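Local structure of ABC-type branched-chain amino acid transport systems periplasmic component-like protein (Thermomonospora curvata, 4N03) at residues S91-L96 with L101-F106; Q157-K162 with V223-L228; L202-T207 with K212-A217. The protein probably serves as the substrate-binding component of an ABC transporter, capturing a fatty acid, represented here by bound palmitic acid, between its two lobes. One frame throughout, in Å; residues are numbered along the deposited sequence.

Interaction 1 (S91-L96 with L101-F106)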
loop_
_atom_site.group_PDB
_atom_site.type_symbol
_atom_site.label_atom_id
_atom_site.label_comp_id
_atom_site.label_asym_id
_atom_site.label_seq_id
_atom_site.Cartn_x
_atom_site.Cartn_y
_atom_site.Cartn_z
ATOM N N SER A 91 21.029 1.173 -1.647
ATOM C CA SER A 91 22.092 0.489 -0.948
ATOM C C SER A 91 21.620 -0.884 -0.441
ATOM O O SER A 91 22.302 -1.888 -0.607
ATOM C CB SER A 91 22.560 1.364 0.224
ATOM O OG SER A 91 23.651 0.763 0.889
ATOM N N ILE A 92 20.420 -0.922 0.166
ATOM C CA ILE A 92 19.842 -2.180 0.642
ATOM C C ILE A 92 19.599 -3.132 -0.511
ATOM O O ILE A 92 19.947 -4.278 -0.449
ATOM C CB ILE A 92 18.544 -1.951 1.416
ATOM C CG1 ILE A 92 18.908 -1.395 2.802
ATOM C CG2 ILE A 92 17.714 -3.229 1.527
ATOM C CD1 ILE A 92 17.780 -0.726 3.553
ATOM N N TYR A 93 19.042 -2.612 -1.621
ATOM C CA TYR A 93 18.794 -3.462 -2.763
ATOM C C TYR A 93 20.096 -4.134 -3.190
ATOM O O TYR A 93 20.136 -5.326 -3.457
ATOM C CB TYR A 93 18.156 -2.667 -3.911
ATOM C CG TYR A 93 17.833 -3.543 -5.096
ATOM C CD1 TYR A 93 18.784 -3.768 -6.082
ATOM C CD2 TYR A 93 16.654 -4.244 -5.168
ATOM C CE1 TYR A 93 18.523 -4.639 -7.133
ATOM C CE2 TYR A 93 16.385 -5.101 -6.226
ATOM C CZ TYR A 93 17.329 -5.290 -7.209
ATOM O OH TYR A 93 17.059 -6.166 -8.220
ATOM N N THR A 94 21.170 -3.380 -3.265
ATOM C CA THR A 94 22.418 -3.956 -3.777
ATOM C C THR A 94 23.001 -4.961 -2.779
ATOM O O THR A 94 23.733 -5.862 -3.192
ATOM C CB THR A 94 23.425 -2.892 -4.103
ATOM O OG1 THR A 94 23.764 -2.229 -2.925
ATOM C CG2 THR A 94 22.914 -1.875 -5.038
ATOM N N GLU A 95 22.662 -4.843 -1.498
ATOM C CA GLU A 95 23.077 -5.821 -0.480
ATOM C C GLU A 95 22.261 -7.106 -0.504
ATOM O O GLU A 95 22.685 -8.152 0.035
ATOM C CB GLU A 95 22.882 -5.239 0.905
ATOM C CG GLU A 95 23.739 -4.074 1.307
ATOM C CD GLU A 95 23.415 -3.667 2.738
ATOM O OE1 GLU A 95 22.536 -2.782 2.966
ATOM O OE2 GLU A 95 23.981 -4.296 3.661
ATOM N N LEU A 96 21.065 -7.042 -1.069
ATOM C CA LEU A 96 20.196 -8.195 -1.074
ATOM C C LEU A 96 20.178 -8.884 -2.412
ATOM O O LEU A 96 19.848 -10.060 -2.445
ATOM C CB LEU A 96 18.749 -7.775 -0.798
ATOM C CG LEU A 96 18.431 -7.240 0.576
ATOM C CD1 LEU A 96 16.989 -6.755 0.553
ATOM C CD2 LEU A 96 18.633 -8.323 1.601
ATOM N N LEU A 101 15.729 -14.531 -3.585
ATOM C CA LEU A 101 15.069 -14.886 -4.815
ATOM C C LEU A 101 14.134 -13.791 -5.311
ATOM O O LEU A 101 14.067 -13.564 -6.550
ATOM C CB LEU A 101 14.269 -16.192 -4.609
ATOM C CG LEU A 101 13.511 -16.669 -5.865
ATOM C CD1 LEU A 101 14.407 -17.065 -7.001
ATOM C CD2 LEU A 101 12.647 -17.865 -5.477
ATOM N N ALA A 102 13.411 -13.177 -4.397
ATOM C CA ALA A 102 12.357 -12.209 -4.668
ATOM C C ALA A 102 12.292 -11.267 -3.470
ATOM O O ALA A 102 12.847 -11.569 -2.400
ATOM C CB ALA A 102 11.032 -12.927 -4.859
ATOM N N ILE A 103 11.573 -10.161 -3.660
ATOM C CA ILE A 103 11.352 -9.117 -2.638
ATOM C C ILE A 103 9.856 -8.949 -2.479
ATOM O O ILE A 103 9.224 -8.133 -3.162
ATOM C CB ILE A 103 12.042 -7.809 -2.976
ATOM C CG1 ILE A 103 13.543 -8.043 -3.051
ATOM C CG2 ILE A 103 11.692 -6.787 -1.927
ATOM C CD1 ILE A 103 14.318 -6.799 -3.469
ATOM N N PRO A 104 9.240 -9.727 -1.557
ATOM C CA PRO A 104 7.794 -9.651 -1.391
ATOM C C PRO A 104 7.241 -8.520 -0.574
ATOM O O PRO A 104 6.047 -8.392 -0.434
ATOM C CB PRO A 104 7.455 -10.974 -0.731
ATOM C CG PRO A 104 8.669 -11.296 0.083
ATOM C CD PRO A 104 9.785 -10.912 -0.855
ATOM N N HIS A 105 8.126 -7.682 -0.033
ATOM C CA HIS A 105 7.706 -6.410 0.552
ATOM C C HIS A 105 8.798 -5.402 0.343
ATOM O O HIS A 105 9.902 -5.553 0.838
ATOM C CB HIS A 105 7.379 -6.551 2.053
ATOM C CG HIS A 105 7.119 -5.238 2.724
ATOM N ND1 HIS A 105 6.258 -4.297 2.216
ATOM C CD2 HIS A 105 7.621 -4.703 3.860
ATOM C CE1 HIS A 105 6.277 -3.233 2.997
ATOM N NE2 HIS A 105 7.078 -3.454 4.013
ATOM N N PHE A 106 8.494 -4.343 -0.420
ATOM C CA PHE A 106 9.393 -3.215 -0.626
ATOM C C PHE A 106 8.524 -1.966 -0.403
ATOM O O PHE A 106 7.664 -1.631 -1.242
ATOM C CB PHE A 106 9.943 -3.254 -2.034
ATOM C CG PHE A 106 11.268 -2.548 -2.181
ATOM C CD1 PHE A 106 11.530 -1.335 -1.551
ATOM C CD2 PHE A 106 12.232 -3.071 -2.988
ATOM C CE1 PHE A 106 12.761 -0.718 -1.702
ATOM C CE2 PHE A 106 13.467 -2.469 -3.121
ATOM C CZ PHE A 106 13.735 -1.275 -2.487
#

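Interaction 2 (Q157-K162 with V223-L228)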
loop_
_atom_site.group_PDB
_atom_site.type_symbol
_atom_site.label_atom_id
_atom_site.label_comp_id
_atom_site.label_asym_id
_atom_site.label_seq_id
_atom_site.Cartn_x
_atom_site.Cartn_y
_atom_site.Cartn_z
ATOM N N GLN A 157 -15.205 11.391 -6.544
ATOM C CA GLN A 157 -16.557 11.081 -6.996
ATOM C C GLN A 157 -17.459 10.795 -5.800
ATOM O O GLN A 157 -18.611 11.197 -5.739
ATOM C CB GLN A 157 -16.559 9.913 -7.942
ATOM C CG GLN A 157 -17.954 9.569 -8.480
ATOM C CD GLN A 157 -18.503 10.635 -9.400
ATOM O OE1 GLN A 157 -18.132 10.708 -10.579
ATOM N NE2 GLN A 157 -19.356 11.486 -8.888
ATOM N N TRP A 158 -16.927 10.084 -4.792
ATOM C CA TRP A 158 -17.663 9.814 -3.561
ATOM C C TRP A 158 -17.996 11.076 -2.807
ATOM O O TRP A 158 -19.125 11.260 -2.370
ATOM C CB TRP A 158 -16.866 8.855 -2.685
ATOM C CG TRP A 158 -17.481 8.525 -1.360
ATOM C CD1 TRP A 158 -18.461 7.625 -1.110
ATOM C CD2 TRP A 158 -17.131 9.110 -0.113
ATOM N NE1 TRP A 158 -18.735 7.596 0.236
ATOM C CE2 TRP A 158 -17.958 8.517 0.868
ATOM C CE3 TRP A 158 -16.213 10.076 0.270
ATOM C CZ2 TRP A 158 -17.873 8.851 2.214
ATOM C CZ3 TRP A 158 -16.125 10.400 1.637
ATOM C CH2 TRP A 158 -16.954 9.784 2.573
ATOM N N LEU A 159 -17.033 11.992 -2.676
ATOM C CA LEU A 159 -17.336 13.271 -2.028
ATOM C C LEU A 159 -18.514 13.986 -2.686
ATOM O O LEU A 159 -19.364 14.577 -2.037
ATOM C CB LEU A 159 -16.125 14.196 -2.027
ATOM C CG LEU A 159 -14.929 13.811 -1.161
ATOM C CD1 LEU A 159 -13.767 14.742 -1.410
ATOM C CD2 LEU A 159 -15.282 13.791 0.315
HETATM N N MSE A 160 -18.549 13.973 -4.043
HETATM C CA MSE A 160 -19.635 14.599 -4.796
HETATM C C MSE A 160 -20.952 13.863 -4.606
HETATM O O MSE A 160 -22.008 14.463 -4.406
HETATM C CB MSE A 160 -19.351 14.526 -6.283
HETATM C CG MSE A 160 -18.213 15.409 -6.698
HETATM SE SE MSE A 160 -18.885 17.199 -7.110
HETATM C CE MSE A 160 -19.816 16.455 -8.644
ATOM N N ASP A 161 -20.878 12.535 -4.674
ATOM C CA ASP A 161 -22.081 11.732 -4.486
ATOM C C ASP A 161 -22.686 11.912 -3.111
ATOM O O ASP A 161 -23.915 11.885 -2.968
ATOM C CB ASP A 161 -21.765 10.243 -4.646
ATOM C CG ASP A 161 -21.452 9.833 -6.050
ATOM O OD1 ASP A 161 -21.641 10.606 -7.006
ATOM O OD2 ASP A 161 -20.977 8.679 -6.186
ATOM N N LYS A 162 -21.846 12.147 -2.117
ATOM C CA LYS A 162 -22.291 12.352 -0.748
ATOM C C LYS A 162 -22.590 13.803 -0.408
ATOM O O LYS A 162 -22.885 14.152 0.723
ATOM C CB LYS A 162 -21.308 11.729 0.242
ATOM C CG LYS A 162 -21.166 10.243 0.032
ATOM C CD LYS A 162 -22.502 9.488 0.074
ATOM C CE LYS A 162 -22.360 7.984 0.008
ATOM N NZ LYS A 162 -23.664 7.287 -0.063
ATOM N N VAL A 223 -10.869 26.487 0.712
ATOM C CA VAL A 223 -11.170 25.208 0.084
ATOM C C VAL A 223 -12.456 24.612 0.674
ATOM O O VAL A 223 -12.862 24.938 1.793
ATOM C CB VAL A 223 -9.996 24.205 0.225
ATOM C CG1 VAL A 223 -8.724 24.777 -0.369
ATOM C CG2 VAL A 223 -9.782 23.753 1.665
ATOM N N ASP A 224 -13.077 23.717 -0.056
ATOM C CA ASP A 224 -14.262 23.005 0.363
ATOM C C ASP A 224 -13.992 21.598 0.849
ATOM O O ASP A 224 -14.845 21.027 1.523
ATOM C CB ASP A 224 -15.240 23.001 -0.784
ATOM C CG ASP A 224 -15.585 24.411 -1.207
ATOM O OD1 ASP A 224 -16.281 25.097 -0.415
ATOM O OD2 ASP A 224 -15.166 24.860 -2.308
ATOM N N ALA A 225 -12.848 21.050 0.497
ATOM C CA ALA A 225 -12.455 19.730 0.952
ATOM C C ALA A 225 -10.968 19.708 0.953
ATOM O O ALA A 225 -10.311 20.413 0.183
ATOM C CB ALA A 225 -13.009 18.630 0.030
ATOM N N ILE A 226 -10.396 18.905 1.855
ATOM C CA ILE A 226 -8.953 18.794 2.050
ATOM C C ILE A 226 -8.558 17.385 1.709
ATOM O O ILE A 226 -9.085 16.443 2.315
ATOM C CB ILE A 226 -8.559 19.114 3.506
ATOM C CG1 ILE A 226 -8.971 20.553 3.879
ATOM C CG2 ILE A 226 -7.076 18.893 3.724
ATOM C CD1 ILE A 226 -8.896 20.834 5.373
ATOM N N LEU A 227 -7.614 17.185 0.824
ATOM C CA LEU A 227 -7.082 15.889 0.438
ATOM C C LEU A 227 -5.655 15.818 0.916
ATOM O O LEU A 227 -4.938 16.822 0.924
ATOM C CB LEU A 227 -7.149 15.683 -1.079
ATOM C CG LEU A 227 -8.508 15.249 -1.636
ATOM C CD1 LEU A 227 -9.703 16.084 -1.221
ATOM C CD2 LEU A 227 -8.407 15.185 -3.156
ATOM N N LEU A 228 -5.258 14.619 1.365
ATOM C CA LEU A 228 -3.944 14.433 1.973
ATOM C C LEU A 228 -3.299 13.165 1.481
ATOM O O LEU A 228 -3.815 12.073 1.710
ATOM C CB LEU A 228 -4.037 14.397 3.488
ATOM C CG LEU A 228 -2.720 14.231 4.247
ATOM C CD1 LEU A 228 -1.757 15.389 4.002
ATOM C CD2 LEU A 228 -2.932 14.060 5.737
#

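Interaction 3 (L202-T207 with K212-A217)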
loop_
_atom_site.group_PDB
_atom_site.type_symbol
_atom_site.label_atom_id
_atom_site.label_comp_id
_atom_site.label_asym_id
_atom_site.label_seq_id
_atom_site.Cartn_x
_atom_site.Cartn_y
_atom_site.Cartn_z
ATOM N N LEU A 202 -0.578 21.744 -2.653
ATOM C CA LEU A 202 0.364 22.075 -1.585
ATOM C C LEU A 202 1.380 20.979 -1.484
ATOM O O LEU A 202 1.150 19.991 -0.739
ATOM C CB LEU A 202 -0.389 22.276 -0.260
ATOM C CG LEU A 202 -1.163 23.568 -0.075
ATOM C CD1 LEU A 202 -1.894 23.622 1.229
ATOM C CD2 LEU A 202 -0.203 24.761 -0.013
ATOM N N PRO A 203 2.518 21.047 -2.126
ATOM C CA PRO A 203 3.535 20.022 -1.993
ATOM C C PRO A 203 4.234 20.073 -0.633
ATOM O O PRO A 203 4.493 21.150 -0.104
ATOM C CB PRO A 203 4.546 20.359 -3.077
ATOM C CG PRO A 203 4.359 21.811 -3.295
ATOM C CD PRO A 203 2.904 22.086 -3.105
ATOM N N ILE A 204 4.531 18.899 -0.079
ATOM C CA ILE A 204 5.250 18.758 1.188
ATOM C C ILE A 204 6.265 17.640 1.000
ATOM O O ILE A 204 6.272 16.886 0.052
ATOM C CB ILE A 204 4.351 18.546 2.403
ATOM C CG1 ILE A 204 3.504 17.303 2.241
ATOM C CG2 ILE A 204 3.470 19.749 2.681
ATOM C CD1 ILE A 204 3.007 16.701 3.528
ATOM N N LYS A 205 7.129 17.537 1.975
ATOM C CA LYS A 205 8.094 16.437 2.077
ATOM C C LYS A 205 7.794 15.592 3.325
ATOM O O LYS A 205 7.182 16.075 4.252
ATOM C CB LYS A 205 9.508 17.018 2.162
ATOM C CG LYS A 205 9.946 17.747 0.874
ATOM C CD LYS A 205 11.369 18.349 0.953
ATOM C CE LYS A 205 11.880 19.020 -0.361
ATOM N NZ LYS A 205 11.004 19.967 -1.163
ATOM N N PRO A 206 8.293 14.349 3.355
ATOM C CA PRO A 206 8.036 13.491 4.506
ATOM C C PRO A 206 8.625 14.007 5.807
ATOM O O PRO A 206 8.119 13.687 6.874
ATOM C CB PRO A 206 8.657 12.169 4.073
ATOM C CG PRO A 206 8.656 12.207 2.598
ATOM C CD PRO A 206 8.940 13.611 2.267
ATOM N N THR A 207 9.627 14.870 5.692
ATOM C CA THR A 207 10.264 15.526 6.825
ATOM C C THR A 207 9.506 16.771 7.324
ATOM O O THR A 207 9.922 17.427 8.286
ATOM C CB THR A 207 11.714 15.883 6.441
ATOM O OG1 THR A 207 11.745 16.478 5.159
ATOM C CG2 THR A 207 12.595 14.652 6.475
ATOM N N LYS A 212 0.887 23.272 10.225
ATOM C CA LYS A 212 0.125 24.478 10.468
ATOM C C LYS A 212 0.183 25.518 9.337
ATOM O O LYS A 212 -0.836 26.142 9.099
ATOM C CB LYS A 212 0.398 25.074 11.841
ATOM C CG LYS A 212 1.790 25.548 12.029
ATOM C CD LYS A 212 1.907 26.083 13.447
ATOM C CE LYS A 212 3.296 26.587 13.619
ATOM N NZ LYS A 212 3.440 27.397 14.851
ATOM N N SER A 213 1.283 25.634 8.591
ATOM C CA SER A 213 1.310 26.545 7.482
ATOM C C SER A 213 0.433 26.049 6.341
ATOM O O SER A 213 -0.190 26.844 5.655
ATOM C CB SER A 213 2.730 26.790 7.012
ATOM O OG SER A 213 3.336 25.606 6.522
ATOM N N GLN A 214 0.357 24.730 6.169
ATOM C CA GLN A 214 -0.531 24.166 5.163
ATOM C C GLN A 214 -1.984 24.435 5.499
ATOM O O GLN A 214 -2.781 24.826 4.626
ATOM C CB GLN A 214 -0.282 22.679 5.018
ATOM C CG GLN A 214 1.012 22.325 4.321
ATOM C CD GLN A 214 2.224 22.626 5.131
ATOM O OE1 GLN A 214 2.227 22.599 6.375
ATOM N NE2 GLN A 214 3.295 22.938 4.431
ATOM N N VAL A 215 -2.341 24.267 6.773
ATOM C CA VAL A 215 -3.703 24.580 7.193
ATOM C C VAL A 215 -4.040 26.051 6.967
ATOM O O VAL A 215 -5.143 26.381 6.502
ATOM C CB VAL A 215 -3.920 24.133 8.653
ATOM C CG1 VAL A 215 -5.258 24.650 9.186
ATOM C CG2 VAL A 215 -3.876 22.611 8.785
ATOM N N ALA A 216 -3.108 26.937 7.300
ATOM C CA ALA A 216 -3.325 28.361 7.077
ATOM C C ALA A 216 -3.573 28.635 5.585
ATOM O O ALA A 216 -4.443 29.435 5.213
ATOM C CB ALA A 216 -2.124 29.187 7.558
ATOM N N ALA A 217 -2.789 27.986 4.727
ATOM C CA ALA A 217 -2.945 28.201 3.299
ATOM C C ALA A 217 -4.291 27.662 2.795
ATOM O O ALA A 217 -4.957 28.305 1.984
ATOM C CB ALA A 217 -1.797 27.558 2.546
HETATM O O HOH W 1 2.879 23.106 1.162
#

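Interaction 1 (S91-L96 with L101-F106)
With CG of Tyr93 placed trans to the backbone N (chi1 -178°) and the CG1-CD1 arm of Ile103 extended (chi2 177°), the phenol ring and the isoleucine terminus converge between helix and strand. They belong to a beta-alpha-beta crossover of the periplasmic binding protein fold: helix 86-96 follows strand 74-81 and leads into strand 103-107, with strand 33-40 between the two in the parallel sheet. All three touching residues are buried, and the evidence is of apolar contacts alone.

Tyr93 CE2 approaches Ile103 CD1 to 3.8 Å, so the methyl meets the CD2-CE2 edge of the ring obliquely. A second aromatic, Phe106, arrives at the same edge but from the other side of the tyrosine plane, its CE2 4.2 Å from Tyr93 CD2. Seen from Phe106, that tyrosine carbon lies at the ring edge, close to the ring plane. The two aromatic side chains run at roughly a right angle to one another, yet their ring planes are tilted only some 20° apart; the rings meet rim to rim, neither stacked nor T-shaped.

The polar end of Tyr93 is satisfied away from the strand: its OH is hydrogen-bonded to Asp122 OD2 at the end of helix 109-122, a helix that also packs on the tyrosine ring through Val115 and Ile119. This bond helps to fix where the ring points. Ile103 is anchored on the sheet side by backbone bonds to Phe125 and Ile127.

On the outer side of the helix, Ser91 O takes Thr94 OG1 at 2.8 Å and Glu95 N from the same face of its carbonyl plane. At the centre of the contact, Ile103 CD1 touches both atoms of one tyrosine ring bond, with CD2 at 3.9 Å.

Interaction 2 (Q157-K162 with V223-L228)
The alpha carbons of Leu159, near the end of helix 148-161, and Ala225, at the start of strand 225-229, stand 8.6 Å apart, a separation that a leucine side chain on one side can span to a methyl on the other. This is helix-on-sheet packing in an alpha/beta lobe of the periplasmic binding protein fold, where strand 225-229 runs beside strand 170-176.

Leu159 does the reaching: CD1 extends trans to CA (chi2 173°), and that one methyl serves both strand partners. It lies 4.2 Å from Ala225 CB and 4.3 Å from Leu227 CD1. Ala225 and Leu227, two residues apart along the strand, both present carbon to the helix, whereas the intervening Ile226 directs its CB away. Ile165 and Leu164, in the loop after the helix, also touch Leu159, and Met152 and Val156 of the same helix touch Leu227.

Beside this, Lys162 CG sits 3.6 Å above one face of the Trp158 ring, toward its rim.

Since all three touching residues are buried and meet solely through methyl groups, the contact probably rests on dispersion and the exclusion of water, with no polar direction to fix its geometry.

Interaction 3 (L202-T207 with K212-A217)
Ile204 and Gln214 meet at a slant, the isoleucine CG2 methyl standing off one face of the glutamine amide, displaced toward its NE2 and CG side and away from OE1, while Leu202, two residues earlier, reaches across to the helix at Ala217. The backbone frame is nearly antiparallel: the axes of strand 202-204 and helix 212-217 make 175° and approach to 10.3 Å. Leu202 and Gln214 are the closest pair by alpha carbon.

CG2 of Ile204 is 3.6 Å from Gln214 NE2 and 3.9 Å from Gln214 CG, so a single methyl touches both the nitrogen end and the aliphatic root of the side chain. Two torsions produce this. Ile204 carries CG1 between its N and carbonyl carbon (chi1 59°), which leaves CG2 trans to the carbonyl carbon, and Gln214 is bent at chi2 (70°), turning its amide nitrogen toward Ile204 and the water on Pro203 O.

Both methyls of Leu202 rest against Ala217 CB, CD2 at 4.1 Å and CD1 at 4.2 Å, and CD1 also lies 3.7 Å from the backbone Gln214 O.

That water donates to Pro203 O at 2.8 Å and accepts from Gln214 NE2 at 3.3 Å, so the nitrogen has a polar partner although a methyl lies close to it. Pro203 itself turns its CB away from the helix; its carbonyl is what joins the bridge.

Backbone hydrogen bonds join Leu202 to His173 and Tyr175, and Ile204 to Tyr175 and Glu177, while Val174 packs on both side chains. Strand 198-204 is the outermost strand at this side of the sheet, and helix 212-220 returns from it toward strand 225-229 beyond strand 170-176: a beta-alpha-beta crossover, as expected in a lobe of the periplasmic binding protein fold.

Interactions 2 and 3 share one sheet: strand 198-204 and strand 225-229 lie on either side of strand 170-176, and helix 212-220 connects them in the chain. Their centres are about 19 Å apart and their nearest atoms about 5 Å, so they do not touch. Interaction 1 belongs to the separate four-stranded sheet, its centre about 38 Å from that of interaction 2, on opposite sides of the chain's centre, and about 32 Å from that of interaction 3. The bound palmitic acid lies between the lobes, about 10 Å from the Phe106 side chain and about 12 Å from that of Ile204, so neither residue touches the ligand.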